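Local coordinates for flagellar biosynthesis protein FlhF (Bacillus subtilis, PDB 2PX0), which binds GTP as a signal-recognition-particle-type GTPase, is needed for building the flagellum, and may be involved in translocation of the flagellum, at residues Y107-G112 against V186-A191; A138-D143 against E165-K170. All coordinates share one frame; numbering follows the deposited sequence.

Contact 1: Y107-G112 against V186-A191; sequences YIVLFG and VFVDTA
Y107 to V109 run beside V186 to V188 as neighbouring parallel strands in the core of a P-loop GTPase sheet, strands that lead into what is, by its sequence, the P-loop at G112 and the DTAGR motif from D189, assigned to GTP binding by similarity with relatives. Backbone bonds join them first. I108 N gives to V186 O at 2.8 Å, almost straight, I108 O takes V188 N at 2.7 Å, and a weaker bond from L110 N to V188 O marks where the strands begin to part.

Apolar pairs line both faces, each lying alongside its mate. Y107 CD1 meets V186 CB at 3.6 Å and V109 CG2 meets V188 CB at 3.8 Å on one face; on the other, I108 CB rests 3.9 Å from F187 CD2, with helix 118-132 packed over the phenylalanine.

At the end of strand 185-189 polar side chains, D189 and T190, take over. D189, close to the bound magnesium ion, accepts from T119 through OD2, while its OD1 takes a weak bond from T190 N. With its hydroxyl between backbone N and carbonyl carbon (chi1 71°), T190 donates from OG1 to L110 O at 2.8 Å. With an alanine here, the L110 carbonyl would probably lose this donor and the link between the separating strand ends would weaken. The hydroxyl sits in the carbonyl plane, on a lone pair, with a C=O...OG1 angle of 131°.

Contact 2: A138-D143 against E165-K170; sequences AFITTD and EVCYTK
At the outer border of the parallel GTPase sheet, the flat carbonyl of E165 is approached from above by T141 N, which lies 39° out of the carbonyl plane and so misses the lone pairs, although its hydrogen bond to E165 O (3.2 Å) is fairly straight. I140 shares the same oxygen: its CA makes a CA-H...O contact with E165 O at 3.5 Å, and its CG2 methyl lies 3.7 Å away. The F139 ring leads away from E165-K170 and packs on A157 and F187.

Strand 137-141 is the outermost strand on this side, and the extended loop between helices 149-157 and 170-179 runs along it in the same direction without forming a regular strand. A second, weak bond from C167 N to T141 O lets the T141 backbone both give and accept.

Beyond the strand end, D143 touches the bound GTP analogue, consistent with its place in the DTYR sequence of this GTPase family. At the far end of the loop, T169 is the N-cap of helix 170-179, its OG1 bonded to E172 N.

The apolar contact is small and lies beneath helix 170-179, whose F173 packs on both I140 and C167. C167 keeps its sulfur beside its own backbone N, anti to the carbonyl carbon; this chi1 of -53° sets SG alongside I140, 4.0 Å from its CG2.

Overall arrangement
Contacts 1 and 2 lie side by side in the parallel sheet of the GTPase domain, their centres about 9 Å apart. Strand 185-189 is shared between them: it sits between 107-112 and 137-141, and F187 N and D189 N probably bond to A138 O and I140 O. Going outward, the order is 107-112, 185-189, 137-141, then the loop 165-170. Along the chain, contact 2 is nested within the loop that contact 1 closes, so the segments come as 107-112, 138-143, 165-170 and 186-191. The strands and the loops after them bring D143, which touches the GTP analogue, D189, near the magnesium, and G112, probably part of the GTP site, to one end of the sheet.

Contact 1: Y107-G112 against V186-A191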
ATOM      1  N   TYR A 107       9.086 -18.024  18.839  1.00 66.79           N
ATOM      2  CA  TYR A 107       8.081 -16.993  18.624  1.00 66.20           C
ATOM      3  C   TYR A 107       8.397 -16.128  17.412  1.00 64.96           C
ATOM      4  O   TYR A 107       9.469 -15.530  17.321  1.00 65.46           O
ATOM      5  CB  TYR A 107       7.971 -16.143  19.881  1.00 68.21           C
ATOM      6  CG  TYR A 107       7.743 -16.988  21.110  1.00 71.99           C
ATOM      7  CD1 TYR A 107       6.481 -17.516  21.399  1.00 72.53           C
ATOM      8  CD2 TYR A 107       8.802 -17.313  21.958  1.00 73.62           C
ATOM      9  CE1 TYR A 107       6.286 -18.348  22.498  1.00 73.54           C
ATOM     10  CE2 TYR A 107       8.616 -18.145  23.057  1.00 74.77           C
ATOM     11  CZ  TYR A 107       7.359 -18.659  23.319  1.00 74.52           C
ATOM     12  OH  TYR A 107       7.193 -19.503  24.392  1.00 76.74           O
ATOM     13  N   ILE A 108       7.450 -16.076  16.479  1.00 62.29           N
ATOM     14  CA  ILE A 108       7.602 -15.299  15.255  1.00 58.95           C
ATOM     15  C   ILE A 108       6.607 -14.141  15.247  1.00 58.29           C
ATOM     16  O   ILE A 108       5.394 -14.351  15.193  1.00 58.43           O
ATOM     17  CB  ILE A 108       7.349 -16.178  14.014  1.00 57.62           C
ATOM     18  CG1 ILE A 108       8.281 -17.394  14.029  1.00 57.18           C
ATOM     19  CG2 ILE A 108       7.536 -15.364  12.751  1.00 56.93           C
ATOM     20  CD1 ILE A 108       9.764 -17.057  14.030  1.00 58.58           C
ATOM     21  N   VAL A 109       7.123 -12.919  15.291  1.00 56.44           N
ATOM     22  CA  VAL A 109       6.266 -11.742  15.304  1.00 55.60           C
ATOM     23  C   VAL A 109       6.330 -10.903  14.022  1.00 54.96           C
ATOM     24  O   VAL A 109       7.411 -10.667  13.463  1.00 55.88           O
ATOM     25  CB  VAL A 109       6.597 -10.850  16.525  1.00 55.54           C
ATOM     26  CG1 VAL A 109       5.859  -9.517  16.440  1.00 54.18           C
ATOM     27  CG2 VAL A 109       6.218 -11.583  17.803  1.00 53.80           C
ATOM     28  N   LEU A 110       5.163 -10.466  13.556  1.00 52.39           N
ATOM     29  CA  LEU A 110       5.082  -9.644  12.360  1.00 49.79           C
ATOM     30  C   LEU A 110       4.268  -8.384  12.621  1.00 49.45           C
ATOM     31  O   LEU A 110       3.098  -8.461  12.993  1.00 49.93           O
ATOM     32  CB  LEU A 110       4.421 -10.401  11.214  1.00 49.70           C
ATOM     33  CG  LEU A 110       4.935 -11.728  10.666  1.00 50.24           C
ATOM     34  CD1 LEU A 110       4.617 -11.745   9.167  1.00 50.24           C
ATOM     35  CD2 LEU A 110       6.426 -11.893  10.894  1.00 49.32           C
ATOM     36  N   PHE A 111       4.893  -7.227  12.438  1.00 46.99           N
ATOM     37  CA  PHE A 111       4.205  -5.965  12.627  1.00 45.76           C
ATOM     38  C   PHE A 111       4.468  -5.123  11.383  1.00 45.11           C
ATOM     39  O   PHE A 111       5.376  -5.421  10.610  1.00 44.51           O
ATOM     40  CB  PHE A 111       4.676  -5.266  13.921  1.00 45.06           C
ATOM     41  CG  PHE A 111       6.158  -5.364  14.174  1.00 45.05           C
ATOM     42  CD1 PHE A 111       7.063  -4.573  13.470  1.00 43.49           C
ATOM     43  CD2 PHE A 111       6.655  -6.264  15.111  1.00 45.50           C
ATOM     44  CE1 PHE A 111       8.432  -4.677  13.693  1.00 39.32           C
ATOM     45  CE2 PHE A 111       8.043  -6.371  15.339  1.00 42.66           C
ATOM     46  CZ  PHE A 111       8.920  -5.576  14.628  1.00 38.68           C
ATOM     47  N   GLY A 112       3.660  -4.096  11.155  1.00 44.08           N
ATOM     48  CA  GLY A 112       3.885  -3.302   9.969  1.00 41.47           C
ATOM     49  C   GLY A 112       2.705  -2.497   9.484  1.00 40.94           C
ATOM     50  O   GLY A 112       1.626  -2.518  10.052  1.00 39.88           O
ATOM     51  N   VAL A 186       5.677 -20.351  17.291  1.00 63.14           N
ATOM     52  CA  VAL A 186       4.418 -19.707  17.613  1.00 60.74           C
ATOM     53  C   VAL A 186       4.345 -18.445  16.756  1.00 59.86           C
ATOM     54  O   VAL A 186       5.121 -17.502  16.938  1.00 59.31           O
ATOM     55  CB  VAL A 186       4.365 -19.326  19.085  1.00 60.02           C
ATOM     56  CG1 VAL A 186       2.962 -18.902  19.450  1.00 60.81           C
ATOM     57  CG2 VAL A 186       4.827 -20.487  19.931  1.00 58.83           C
ATOM     58  N   PHE A 187       3.419 -18.436  15.809  1.00 58.61           N
ATOM     59  CA  PHE A 187       3.267 -17.294  14.925  1.00 56.65           C
ATOM     60  C   PHE A 187       2.307 -16.232  15.472  1.00 55.68           C
ATOM     61  O   PHE A 187       1.095 -16.454  15.580  1.00 52.80           O
ATOM     62  CB  PHE A 187       2.829 -17.778  13.540  1.00 55.96           C
ATOM     63  CG  PHE A 187       3.825 -18.698  12.885  1.00 56.12           C
ATOM     64  CD1 PHE A 187       3.895 -20.044  13.246  1.00 56.68           C
ATOM     65  CD2 PHE A 187       4.741 -18.209  11.953  1.00 55.89           C
ATOM     66  CE1 PHE A 187       4.869 -20.896  12.689  1.00 55.59           C
ATOM     67  CE2 PHE A 187       5.718 -19.056  11.394  1.00 56.98           C
ATOM     68  CZ  PHE A 187       5.781 -20.400  11.765  1.00 54.73           C
ATOM     69  N   VAL A 188       2.879 -15.083  15.835  1.00 55.37           N
ATOM     70  CA  VAL A 188       2.118 -13.959  16.374  1.00 53.72           C
ATOM     71  C   VAL A 188       1.808 -12.909  15.314  1.00 52.08           C
ATOM     72  O   VAL A 188       2.707 -12.419  14.636  1.00 52.15           O
ATOM     73  CB  VAL A 188       2.880 -13.266  17.500  1.00 53.63           C
ATOM     74  CG1 VAL A 188       2.021 -12.164  18.089  1.00 54.02           C
ATOM     75  CG2 VAL A 188       3.268 -14.270  18.557  1.00 53.08           C
ATOM     76  N   ASP A 189       0.528 -12.569  15.193  1.00 50.96           N
ATOM     77  CA  ASP A 189       0.036 -11.579  14.231  1.00 51.61           C
ATOM     78  C   ASP A 189      -0.250 -10.325  15.063  1.00 50.82           C
ATOM     79  O   ASP A 189      -0.528 -10.430  16.258  1.00 51.74           O
ATOM     80  CB  ASP A 189      -1.240 -12.131  13.559  1.00 54.11           C
ATOM     81  CG  ASP A 189      -1.796 -11.225  12.448  1.00 55.34           C
ATOM     82  OD1 ASP A 189      -1.053 -10.362  11.934  1.00 55.87           O
ATOM     83  OD2 ASP A 189      -2.987 -11.397  12.076  1.00 53.03           O
ATOM     84  N   THR A 190      -0.148  -9.146  14.454  1.00 49.56           N
ATOM     85  CA  THR A 190      -0.380  -7.894  15.179  1.00 48.80           C
ATOM     86  C   THR A 190      -1.308  -6.947  14.422  1.00 48.19           C
ATOM     87  O   THR A 190      -1.529  -7.110  13.226  1.00 47.59           O
ATOM     88  CB  THR A 190       0.944  -7.138  15.457  1.00 47.41           C
ATOM     89  OG1 THR A 190       1.451  -6.602  14.230  1.00 49.43           O
ATOM     90  CG2 THR A 190       1.981  -8.073  16.059  1.00 44.54           C
ATOM     91  N   ALA A 191      -1.833  -5.950  15.130  1.00 48.33           N
ATOM     92  CA  ALA A 191      -2.744  -4.971  14.546  1.00 47.32           C
ATOM     93  C   ALA A 191      -2.052  -3.975  13.617  1.00 49.49           C
ATOM     94  O   ALA A 191      -0.914  -3.552  13.834  1.00 48.84           O
ATOM     95  CB  ALA A 191      -3.451  -4.228  15.641  1.00 47.41           C
TER

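Contact 2: A138-D143 against E165-K170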
ATOM      1  N   ALA A 138       1.793 -23.096  16.366  1.00 61.28           N
ATOM      2  CA  ALA A 138       0.855 -22.492  17.302  1.00 59.72           C
ATOM      3  C   ALA A 138       0.614 -21.065  16.815  1.00 58.48           C
ATOM      4  O   ALA A 138       1.429 -20.514  16.075  1.00 57.65           O
ATOM      5  CB  ALA A 138       1.442 -22.477  18.697  1.00 59.84           C
ATOM      6  N   PHE A 139      -0.504 -20.473  17.217  1.00 56.27           N
ATOM      7  CA  PHE A 139      -0.825 -19.111  16.816  1.00 53.34           C
ATOM      8  C   PHE A 139      -1.128 -18.246  18.017  1.00 52.83           C
ATOM      9  O   PHE A 139      -1.358 -18.748  19.107  1.00 52.56           O
ATOM     10  CB  PHE A 139      -2.025 -19.105  15.885  1.00 51.77           C
ATOM     11  CG  PHE A 139      -1.689 -19.440  14.474  1.00 53.25           C
ATOM     12  CD1 PHE A 139      -1.007 -18.525  13.673  1.00 55.54           C
ATOM     13  CD2 PHE A 139      -2.075 -20.654  13.925  1.00 53.14           C
ATOM     14  CE1 PHE A 139      -0.714 -18.815  12.333  1.00 54.75           C
ATOM     15  CE2 PHE A 139      -1.789 -20.956  12.591  1.00 54.09           C
ATOM     16  CZ  PHE A 139      -1.108 -20.035  11.792  1.00 54.30           C
ATOM     17  N   ILE A 140      -1.113 -16.939  17.801  1.00 53.66           N
ATOM     18  CA  ILE A 140      -1.405 -15.955  18.839  1.00 53.34           C
ATOM     19  C   ILE A 140      -1.741 -14.667  18.126  1.00 54.00           C
ATOM     20  O   ILE A 140      -1.063 -14.292  17.174  1.00 54.73           O
ATOM     21  CB  ILE A 140      -0.182 -15.650  19.727  1.00 53.78           C
ATOM     22  CG1 ILE A 140       0.173 -16.854  20.599  1.00 52.88           C
ATOM     23  CG2 ILE A 140      -0.462 -14.420  20.582  1.00 52.34           C
ATOM     24  CD1 ILE A 140       1.329 -16.589  21.534  1.00 53.00           C
ATOM     25  N   THR A 141      -2.779 -13.982  18.572  1.00 55.93           N
ATOM     26  CA  THR A 141      -3.122 -12.720  17.939  1.00 58.21           C
ATOM     27  C   THR A 141      -3.067 -11.584  18.946  1.00 59.43           C
ATOM     28  O   THR A 141      -3.186 -11.786  20.157  1.00 61.06           O
ATOM     29  CB  THR A 141      -4.519 -12.729  17.346  1.00 58.42           C
ATOM     30  OG1 THR A 141      -4.703 -13.916  16.570  1.00 60.35           O
ATOM     31  CG2 THR A 141      -4.699 -11.510  16.461  1.00 58.51           C
ATOM     32  N   THR A 142      -2.878 -10.383  18.426  1.00 59.62           N
ATOM     33  CA  THR A 142      -2.822  -9.187  19.240  1.00 59.96           C
ATOM     34  C   THR A 142      -3.769  -8.247  18.544  1.00 61.94           C
ATOM     35  O   THR A 142      -4.131  -7.199  19.080  1.00 62.79           O
ATOM     36  CB  THR A 142      -1.411  -8.595  19.246  1.00 58.05           C
ATOM     37  OG1 THR A 142      -0.615  -9.327  20.172  1.00 60.17           O
ATOM     38  CG2 THR A 142      -1.415  -7.136  19.649  1.00 58.69           C
ATOM     39  N   ASP A 143      -4.187  -8.638  17.345  1.00 63.08           N
ATOM     40  CA  ASP A 143      -5.083  -7.787  16.590  1.00 65.63           C
ATOM     41  C   ASP A 143      -6.488  -7.795  17.156  1.00 67.86           C
ATOM     42  O   ASP A 143      -7.365  -8.526  16.680  1.00 68.68           O
ATOM     43  CB  ASP A 143      -5.121  -8.186  15.121  1.00 63.58           C
ATOM     44  CG  ASP A 143      -5.908  -7.204  14.290  1.00 61.94           C
ATOM     45  OD1 ASP A 143      -7.092  -6.985  14.603  1.00 61.10           O
ATOM     46  OD2 ASP A 143      -5.345  -6.640  13.334  1.00 62.95           O
ATOM     47  N   GLU A 165      -4.588 -18.181  20.453  1.00 63.98           N
ATOM     48  CA  GLU A 165      -4.969 -17.486  21.674  1.00 65.13           C
ATOM     49  C   GLU A 165      -4.999 -15.979  21.462  1.00 65.40           C
ATOM     50  O   GLU A 165      -3.979 -15.383  21.136  1.00 66.96           O
ATOM     51  CB  GLU A 165      -3.976 -17.795  22.792  1.00 65.97           C
ATOM     52  CG  GLU A 165      -3.904 -19.253  23.216  1.00 71.20           C
ATOM     53  CD  GLU A 165      -5.179 -19.745  23.894  1.00 75.43           C
ATOM     54  OE1 GLU A 165      -5.783 -18.947  24.658  1.00 77.27           O
ATOM     55  OE2 GLU A 165      -5.562 -20.924  23.672  1.00 73.83           O
ATOM     56  N   VAL A 166      -6.161 -15.363  21.648  1.00 65.20           N
ATOM     57  CA  VAL A 166      -6.276 -13.916  21.502  1.00 65.56           C
ATOM     58  C   VAL A 166      -5.708 -13.257  22.761  1.00 67.03           C
ATOM     59  O   VAL A 166      -5.743 -13.845  23.843  1.00 66.59           O
ATOM     60  CB  VAL A 166      -7.747 -13.486  21.337  1.00 65.00           C
ATOM     61  CG1 VAL A 166      -7.869 -11.976  21.419  1.00 64.83           C
ATOM     62  CG2 VAL A 166      -8.278 -13.976  20.003  1.00 65.41           C
ATOM     63  N   CYS A 167      -5.186 -12.040  22.623  1.00 67.81           N
ATOM     64  CA  CYS A 167      -4.627 -11.339  23.769  1.00 68.11           C
ATOM     65  C   CYS A 167      -4.929  -9.845  23.741  1.00 69.82           C
ATOM     66  O   CYS A 167      -4.675  -9.172  22.737  1.00 69.89           O
ATOM     67  CB  CYS A 167      -3.121 -11.563  23.816  1.00 67.30           C
ATOM     68  SG  CYS A 167      -2.662 -13.304  23.754  1.00 67.54           S
ATOM     69  N   TYR A 168      -5.479  -9.332  24.843  1.00 70.95           N
ATOM     70  CA  TYR A 168      -5.802  -7.908  24.954  1.00 71.05           C
ATOM     71  C   TYR A 168      -4.778  -7.178  25.824  1.00 73.15           C
ATOM     72  O   TYR A 168      -4.605  -5.965  25.701  1.00 74.90           O
ATOM     73  CB  TYR A 168      -7.197  -7.711  25.553  1.00 66.84           C
ATOM     74  CG  TYR A 168      -8.325  -8.185  24.677  1.00 62.92           C
ATOM     75  CD1 TYR A 168      -8.400  -9.514  24.263  1.00 61.50           C
ATOM     76  CD2 TYR A 168      -9.327  -7.304  24.259  1.00 60.62           C
ATOM     77  CE1 TYR A 168      -9.447  -9.957  23.452  1.00 60.12           C
ATOM     78  CE2 TYR A 168     -10.383  -7.739  23.443  1.00 57.67           C
ATOM     79  CZ  TYR A 168     -10.435  -9.067  23.045  1.00 57.16           C
ATOM     80  OH  TYR A 168     -11.461  -9.522  22.247  1.00 49.82           O
ATOM     81  N   THR A 169      -4.105  -7.912  26.705  1.00 74.72           N
ATOM     82  CA  THR A 169      -3.108  -7.305  27.580  1.00 76.59           C
ATOM     83  C   THR A 169      -1.775  -8.002  27.419  1.00 77.41           C
ATOM     84  O   THR A 169      -1.687  -9.036  26.752  1.00 77.59           O
ATOM     85  CB  THR A 169      -3.518  -7.396  29.064  1.00 76.57           C
ATOM     86  OG1 THR A 169      -3.377  -8.749  29.519  1.00 76.36           O
ATOM     87  CG2 THR A 169      -4.960  -6.952  29.241  1.00 75.99           C
ATOM     88  N   LYS A 170      -0.750  -7.426  28.040  1.00 77.92           N
ATOM     89  CA  LYS A 170       0.601  -7.968  27.985  1.00 79.99           C
ATOM     90  C   LYS A 170       0.675  -9.251  28.798  1.00 81.01           C
ATOM     91  O   LYS A 170       1.410 -10.184  28.444  1.00 80.52           O
ATOM     92  CB  LYS A 170       1.582  -6.947  28.545  1.00 81.57           C
ATOM     93  CG  LYS A 170       1.144  -6.426  29.897  1.00 84.80           C
ATOM     94  CD  LYS A 170       1.819  -5.119  30.259  1.00 87.07           C
ATOM     95  CE  LYS A 170       1.022  -4.410  31.350  1.00 88.65           C
ATOM     96  NZ  LYS A 170      -0.384  -4.143  30.903  1.00 88.61           N
TER